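Local coordinates for phospholethanolamine N-methyltransferase 2 (Haemonchus contortus, PDB 4KRI), which probably transfers methyl groups from S-adenosylmethionine to phosphomonomethylethanolamine and its methylated product, late steps in making phosphocholine in this nematode, at residues 280-284 with 308-314; 224-229 with 289-295. All coordinates share one frame; numbering follows the deposited sequence.

Contact 1 (280-284 with 308-314); sequences ACEYE and LFSRIYR. With SAH (S-adenosyl-L-homocysteine), chain D.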
# COMPACT_ATOMS: atom_id res chain seq x y z
N ALA A 280 5.47 2.46 2.37
CA ALA A 280 5.83 3.81 1.93
C ALA A 280 7.20 4.26 2.45
O ALA A 280 7.78 5.22 1.94
CB ALA A 280 4.74 4.80 2.33
N CYS A 281 7.72 3.55 3.44
CA CYS A 281 9.06 3.81 3.95
C CYS A 281 10.17 3.19 3.11
O CYS A 281 11.34 3.54 3.27
CB CYS A 281 9.19 3.28 5.36
SG CYS A 281 8.36 4.35 6.50
N GLU A 282 9.81 2.25 2.25
CA GLU A 282 10.79 1.49 1.48
C GLU A 282 10.73 1.77 -0.01
O GLU A 282 11.75 1.80 -0.70
CB GLU A 282 10.59 -0.01 1.69
CG GLU A 282 10.77 -0.50 3.12
CD GLU A 282 10.49 -2.00 3.25
OE1 GLU A 282 9.57 -2.37 4.02
OE2 GLU A 282 11.19 -2.80 2.59
N TYR A 283 9.52 1.95 -0.52
CA TYR A 283 9.27 1.95 -1.95
C TYR A 283 9.96 3.09 -2.69
O TYR A 283 10.09 4.20 -2.17
CB TYR A 283 7.77 1.99 -2.22
CG TYR A 283 7.41 1.80 -3.66
CD1 TYR A 283 7.31 0.53 -4.20
CD2 TYR A 283 7.17 2.90 -4.48
CE1 TYR A 283 6.96 0.35 -5.53
CE2 TYR A 283 6.83 2.73 -5.82
CZ TYR A 283 6.73 1.45 -6.33
OH TYR A 283 6.38 1.26 -7.65
N GLU A 284 10.38 2.80 -3.92
CA GLU A 284 11.12 3.76 -4.73
C GLU A 284 10.16 4.67 -5.50
O GLU A 284 9.75 4.34 -6.61
CB GLU A 284 12.03 3.01 -5.70
CG GLU A 284 13.13 3.85 -6.34
CD GLU A 284 14.33 4.02 -5.43
OE1 GLU A 284 14.25 3.66 -4.23
OE2 GLU A 284 15.38 4.50 -5.92
N LEU A 308 10.59 8.33 6.81
CA LEU A 308 9.38 8.63 6.07
C LEU A 308 9.40 10.06 5.55
O LEU A 308 9.10 10.30 4.38
CB LEU A 308 8.14 8.44 6.94
CG LEU A 308 6.83 8.77 6.23
CD1 LEU A 308 6.52 7.75 5.14
CD2 LEU A 308 5.71 8.81 7.25
N PHE A 309 9.75 10.99 6.43
CA PHE A 309 9.78 12.40 6.03
C PHE A 309 10.83 12.68 4.95
O PHE A 309 10.58 13.49 4.06
CB PHE A 309 9.96 13.34 7.24
CG PHE A 309 8.68 13.64 7.98
CD1 PHE A 309 7.63 12.73 8.00
CD2 PHE A 309 8.52 14.85 8.65
CE1 PHE A 309 6.45 13.01 8.70
CE2 PHE A 309 7.35 15.14 9.34
CZ PHE A 309 6.31 14.22 9.36
N SER A 310 11.98 12.02 5.01
CA SER A 310 13.00 12.20 3.97
C SER A 310 12.52 11.64 2.63
O SER A 310 12.80 12.21 1.57
CB SER A 310 14.33 11.56 4.36
OG SER A 310 14.25 10.15 4.25
N ARG A 311 11.80 10.52 2.68
CA ARG A 311 11.23 9.94 1.46
C ARG A 311 10.15 10.82 0.85
O ARG A 311 10.06 10.97 -0.38
CB ARG A 311 10.66 8.55 1.76
CG ARG A 311 11.67 7.51 2.17
CD ARG A 311 11.35 6.21 1.45
NE ARG A 311 12.30 5.13 1.73
CZ ARG A 311 13.60 5.18 1.45
NH1 ARG A 311 14.12 6.27 0.90
NH2 ARG A 311 14.38 4.15 1.74
N ILE A 312 9.32 11.41 1.70
CA ILE A 312 8.31 12.36 1.25
C ILE A 312 8.96 13.59 0.62
O ILE A 312 8.56 14.03 -0.46
CB ILE A 312 7.39 12.79 2.42
CG1 ILE A 312 6.47 11.64 2.82
CG2 ILE A 312 6.60 14.04 2.08
CD1 ILE A 312 5.70 11.90 4.09
N TYR A 313 9.96 14.14 1.30
CA TYR A 313 10.70 15.28 0.77
C TYR A 313 11.27 14.97 -0.61
O TYR A 313 11.18 15.79 -1.54
CB TYR A 313 11.81 15.66 1.75
CG TYR A 313 12.55 16.93 1.40
CD1 TYR A 313 12.20 18.13 1.99
CD2 TYR A 313 13.61 16.92 0.50
CE1 TYR A 313 12.89 19.30 1.68
CE2 TYR A 313 14.29 18.08 0.19
CZ TYR A 313 13.92 19.27 0.78
OH TYR A 313 14.60 20.43 0.48
N ARG A 314 11.84 13.78 -0.76
CA ARG A 314 12.45 13.37 -2.03
C ARG A 314 11.41 13.30 -3.16
O ARG A 314 11.67 13.75 -4.29
CB ARG A 314 13.11 12.00 -1.85
CG ARG A 314 13.66 11.38 -3.13
CD ARG A 314 14.34 10.05 -2.83
NE ARG A 314 14.91 9.44 -4.02
CZ ARG A 314 14.23 8.66 -4.86
NH1 ARG A 314 12.94 8.41 -4.62
NH2 ARG A 314 14.82 8.14 -5.93
N SAH D . -6.19 7.20 4.57
CA SAH D . -7.33 6.25 4.63
CB SAH D . -6.92 4.96 5.45
CG SAH D . -6.66 5.14 6.95
SD SAH D . -6.15 3.58 7.75
C SAH D . -8.57 6.90 5.10
O SAH D . -8.58 8.11 5.31
OXT SAH D . -9.62 6.29 5.06
C5' SAH D . -4.35 3.55 7.77
C4' SAH D . -3.74 2.87 6.67
O4' SAH D . -2.31 3.12 6.71
C3' SAH D . -3.89 1.40 6.81
O3' SAH D . -4.58 0.91 5.69
C2' SAH D . -2.52 0.87 6.84
O2' SAH D . -2.40 -0.36 6.16
C1' SAH D . -1.73 1.96 6.20
N9 SAH D . -0.26 1.87 6.50
C8 SAH D . 0.32 1.81 7.72
N7 SAH D . 1.65 1.82 7.55
C5 SAH D . 1.92 1.90 6.23
C6 SAH D . 3.11 1.95 5.49
N6 SAH D . 4.34 1.89 6.11
N1 SAH D . 3.01 2.03 4.15
C2 SAH D . 1.83 2.08 3.53
N3 SAH D . 0.67 2.05 4.21
C4 SAH D . 0.68 1.95 5.55
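Cys-281 and Leu-308 form the close-packed end of this contact, where the backbones of loop 280-284 and helix 308-314 come nearest, judged by CA atoms. The thiol SG lies 4.1 Å from Leu-308 CD1 and equally far from Leu-308 CB, so sulfur rests against the side of the leucine. With CG anti to the backbone N (chi1 179°), Leu-308 carries CD1 toward the loop, where it also comes within 4.4 Å of Ala-280 CB. One turn further along the helix, Arg-311 NE points at Cys-281 O from the guanidinium edge, modelled as a hydrogen bond so short that its detail is doubtful. A bend at chi2 (-137°) directs the chain there, while Arg-311 CD passes 3.7 Å from Ala-280 O. Whereas Ala-280 and Leu-308 are buried, the far end joins partly exposed residues more loosely: Glu-284 OE2 and Arg-314 NH2 are 3.7 Å apart in a long salt bridge, with the oxygen well out of the guanidinium plane and charge alone acting. Arg-314 NH1 is instead hydrogen-bonded to Phe-285 O. On the ligand side, Ala-280 N donates to N1 of S-adenosylhomocysteine at 3.1 Å and 177°, the backbone recognition of adenine characteristic of the cofactor pocket in Rossmann-like methyltransferases.

Contact 2 (224-229 with 289-295); sequences QRMLDI and SFDYVFS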
# COMPACT_ATOMS: atom_id res chain seq x y z
N GLN A 224 -2.99 18.17 -11.20
CA GLN A 224 -1.83 18.06 -10.31
C GLN A 224 -1.73 16.65 -9.72
O GLN A 224 -2.73 15.93 -9.64
CB GLN A 224 -1.83 19.14 -9.23
CG GLN A 224 -1.57 20.54 -9.82
CD GLN A 224 -1.55 21.63 -8.78
OE1 GLN A 224 -2.43 21.71 -7.92
NE2 GLN A 224 -0.53 22.49 -8.84
N ARG A 225 -0.52 16.25 -9.34
CA ARG A 225 -0.29 14.87 -8.93
C ARG A 225 -0.18 14.73 -7.43
O ARG A 225 0.61 15.44 -6.80
CB ARG A 225 0.98 14.34 -9.60
CG ARG A 225 0.92 14.39 -11.13
CD ARG A 225 2.02 13.57 -11.80
NE ARG A 225 1.99 12.17 -11.36
CZ ARG A 225 2.92 11.61 -10.60
NH1 ARG A 225 3.98 12.30 -10.21
NH2 ARG A 225 2.81 10.33 -10.25
N MET A 226 -0.96 13.82 -6.86
CA MET A 226 -0.94 13.60 -5.43
C MET A 226 -0.56 12.17 -5.08
O MET A 226 -1.05 11.22 -5.71
CB MET A 226 -2.31 13.94 -4.82
CG MET A 226 -2.48 13.50 -3.36
SD MET A 226 -4.14 13.93 -2.72
CE MET A 226 -3.90 15.68 -2.41
N LEU A 227 0.32 12.02 -4.09
CA LEU A 227 0.62 10.71 -3.52
C LEU A 227 -0.14 10.58 -2.22
O LEU A 227 0.01 11.43 -1.33
CB LEU A 227 2.13 10.59 -3.22
CG LEU A 227 2.54 9.30 -2.50
CD1 LEU A 227 2.34 8.08 -3.43
CD2 LEU A 227 4.00 9.39 -2.05
N ASP A 228 -0.94 9.53 -2.09
CA ASP A 228 -1.67 9.29 -0.83
C ASP A 228 -1.02 8.12 -0.13
O ASP A 228 -1.03 7.01 -0.64
CB ASP A 228 -3.15 8.99 -1.13
CG ASP A 228 -4.00 8.86 0.14
OD1 ASP A 228 -3.55 8.22 1.13
OD2 ASP A 228 -5.14 9.41 0.16
N ILE A 229 -0.46 8.37 1.05
CA ILE A 229 0.24 7.34 1.80
C ILE A 229 -0.72 6.74 2.82
O ILE A 229 -1.24 7.44 3.69
CB ILE A 229 1.50 7.91 2.50
CG1 ILE A 229 2.56 8.26 1.44
CG2 ILE A 229 2.05 6.91 3.51
CD1 ILE A 229 3.76 9.05 1.99
N SER A 289 8.44 14.56 -8.21
CA SER A 289 7.39 14.23 -9.16
C SER A 289 5.98 14.56 -8.68
O SER A 289 5.07 14.72 -9.50
CB SER A 289 7.48 12.77 -9.60
OG SER A 289 7.09 11.91 -8.56
N PHE A 290 5.80 14.67 -7.36
CA PHE A 290 4.46 14.94 -6.82
C PHE A 290 4.24 16.39 -6.42
O PHE A 290 5.07 17.01 -5.77
CB PHE A 290 4.16 14.02 -5.62
CG PHE A 290 3.98 12.58 -6.01
CD1 PHE A 290 2.79 12.14 -6.56
CD2 PHE A 290 5.01 11.66 -5.85
CE1 PHE A 290 2.62 10.82 -6.94
CE2 PHE A 290 4.84 10.33 -6.23
CZ PHE A 290 3.65 9.92 -6.77
N ASP A 291 3.07 16.92 -6.79
CA ASP A 291 2.66 18.24 -6.30
C ASP A 291 2.27 18.21 -4.82
O ASP A 291 2.49 19.18 -4.10
CB ASP A 291 1.50 18.78 -7.13
CG ASP A 291 1.88 19.02 -8.56
OD1 ASP A 291 2.59 20.03 -8.81
OD2 ASP A 291 1.50 18.21 -9.44
N TYR A 292 1.69 17.09 -4.38
CA TYR A 292 1.18 16.95 -3.02
C TYR A 292 1.45 15.57 -2.51
O TYR A 292 1.41 14.60 -3.26
CB TYR A 292 -0.36 17.16 -2.98
CG TYR A 292 -0.77 18.46 -3.61
CD1 TYR A 292 -0.58 19.66 -2.94
CD2 TYR A 292 -1.32 18.49 -4.88
CE1 TYR A 292 -0.93 20.86 -3.52
CE2 TYR A 292 -1.68 19.69 -5.48
CZ TYR A 292 -1.48 20.87 -4.79
OH TYR A 292 -1.83 22.06 -5.37
N VAL A 293 1.73 15.47 -1.22
CA VAL A 293 1.74 14.19 -0.54
C VAL A 293 0.77 14.34 0.61
O VAL A 293 0.84 15.28 1.40
CB VAL A 293 3.15 13.85 -0.02
CG1 VAL A 293 3.08 12.63 0.90
CG2 VAL A 293 4.09 13.56 -1.19
N PHE A 294 -0.18 13.42 0.68
CA PHE A 294 -1.24 13.48 1.66
C PHE A 294 -1.22 12.20 2.45
O PHE A 294 -1.10 11.12 1.88
CB PHE A 294 -2.58 13.59 0.91
CG PHE A 294 -3.79 13.68 1.80
CD1 PHE A 294 -3.91 14.72 2.72
CD2 PHE A 294 -4.82 12.76 1.70
CE1 PHE A 294 -5.04 14.82 3.53
CE2 PHE A 294 -5.95 12.85 2.51
CZ PHE A 294 -6.07 13.89 3.42
N SER A 295 -1.36 12.28 3.77
CA SER A 295 -1.46 11.05 4.55
C SER A 295 -2.47 11.25 5.64
O SER A 295 -2.30 12.10 6.50
CB SER A 295 -0.12 10.64 5.13
OG SER A 295 -0.27 9.40 5.82
O HOH W 1 1.48 22.35 -10.98
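Arg-225 and Leu-227 enclose the Phe-290 ring from opposite faces, the distinctive feature of this parallel strand pair. Leu-227 CB sits nearly over the ring centre, 3.6 Å from the centroid and 8° off the normal, a CH-pi contact. Across the ring lies the Arg-225 guanidinium, an off-centre cation-pi partner with its plane turned 31° from the ring. A bend at chi3 (56°) folds the arginine back; its NH1 gives a weak bond to Ser-289 O, and NE is held by Gln-247. Asp-291 OD2 takes Arg-225 N through its anti lone pair at 2.8 Å, while OD1 pairs with Lys-317. Gln-224 OE1 accepts both Lys-221 N and, from above its carbonyl plane, Tyr-292 OH (2.6 Å). The backbone ladder, Tyr-292 N to Arg-225 O, Leu-227 N to Tyr-292 O, Phe-294 N to Leu-227 O and Ile-229 N to Phe-294 O, spans 2.8 to 3.1 Å. Met-226 CE reaches Tyr-292 CB at 3.9 Å, and its SD meets Phe-294 obliquely as a Met-aromatic contact. On the other face, Ile-229 CD1 packs against Val-293 CG1. Strand 225-229 lies between 247-252 and 290-296 and leads from Ile-229 into a glycine-rich turn, consistent with the central sheet of a Rossmann-like methyltransferase domain.

How the contacts relate
The centres of the two contacts lie 12 Å apart, and Ile-229 joins them directly: its CG2 is 3.6 Å from Ala-280 CB, while its CD1 is 3.8 Å from Ile-312 CG1. Ile-312 also reaches the other strand, its CG2 lying 4.0 Å from Val-293 CG1. Thus the helix of contact 1 packs across both strands of contact 2 on one face of the sheet. Strand 290-296 precedes helix 305-315 in the chain, and the segments of the two contacts alternate in sequence. Both border the cofactor product: contact 1 meets its adenine, and in contact 2 the side chain of Asp-228 is about 4 Å from the bound S-adenosylhomocysteine (SAH). The side chain of Ser-295 is about 10 Å from the bound phosphomonomethylethanolamine (1SH). The side chain of Leu-308 is about 14 Å from the bound 1SH.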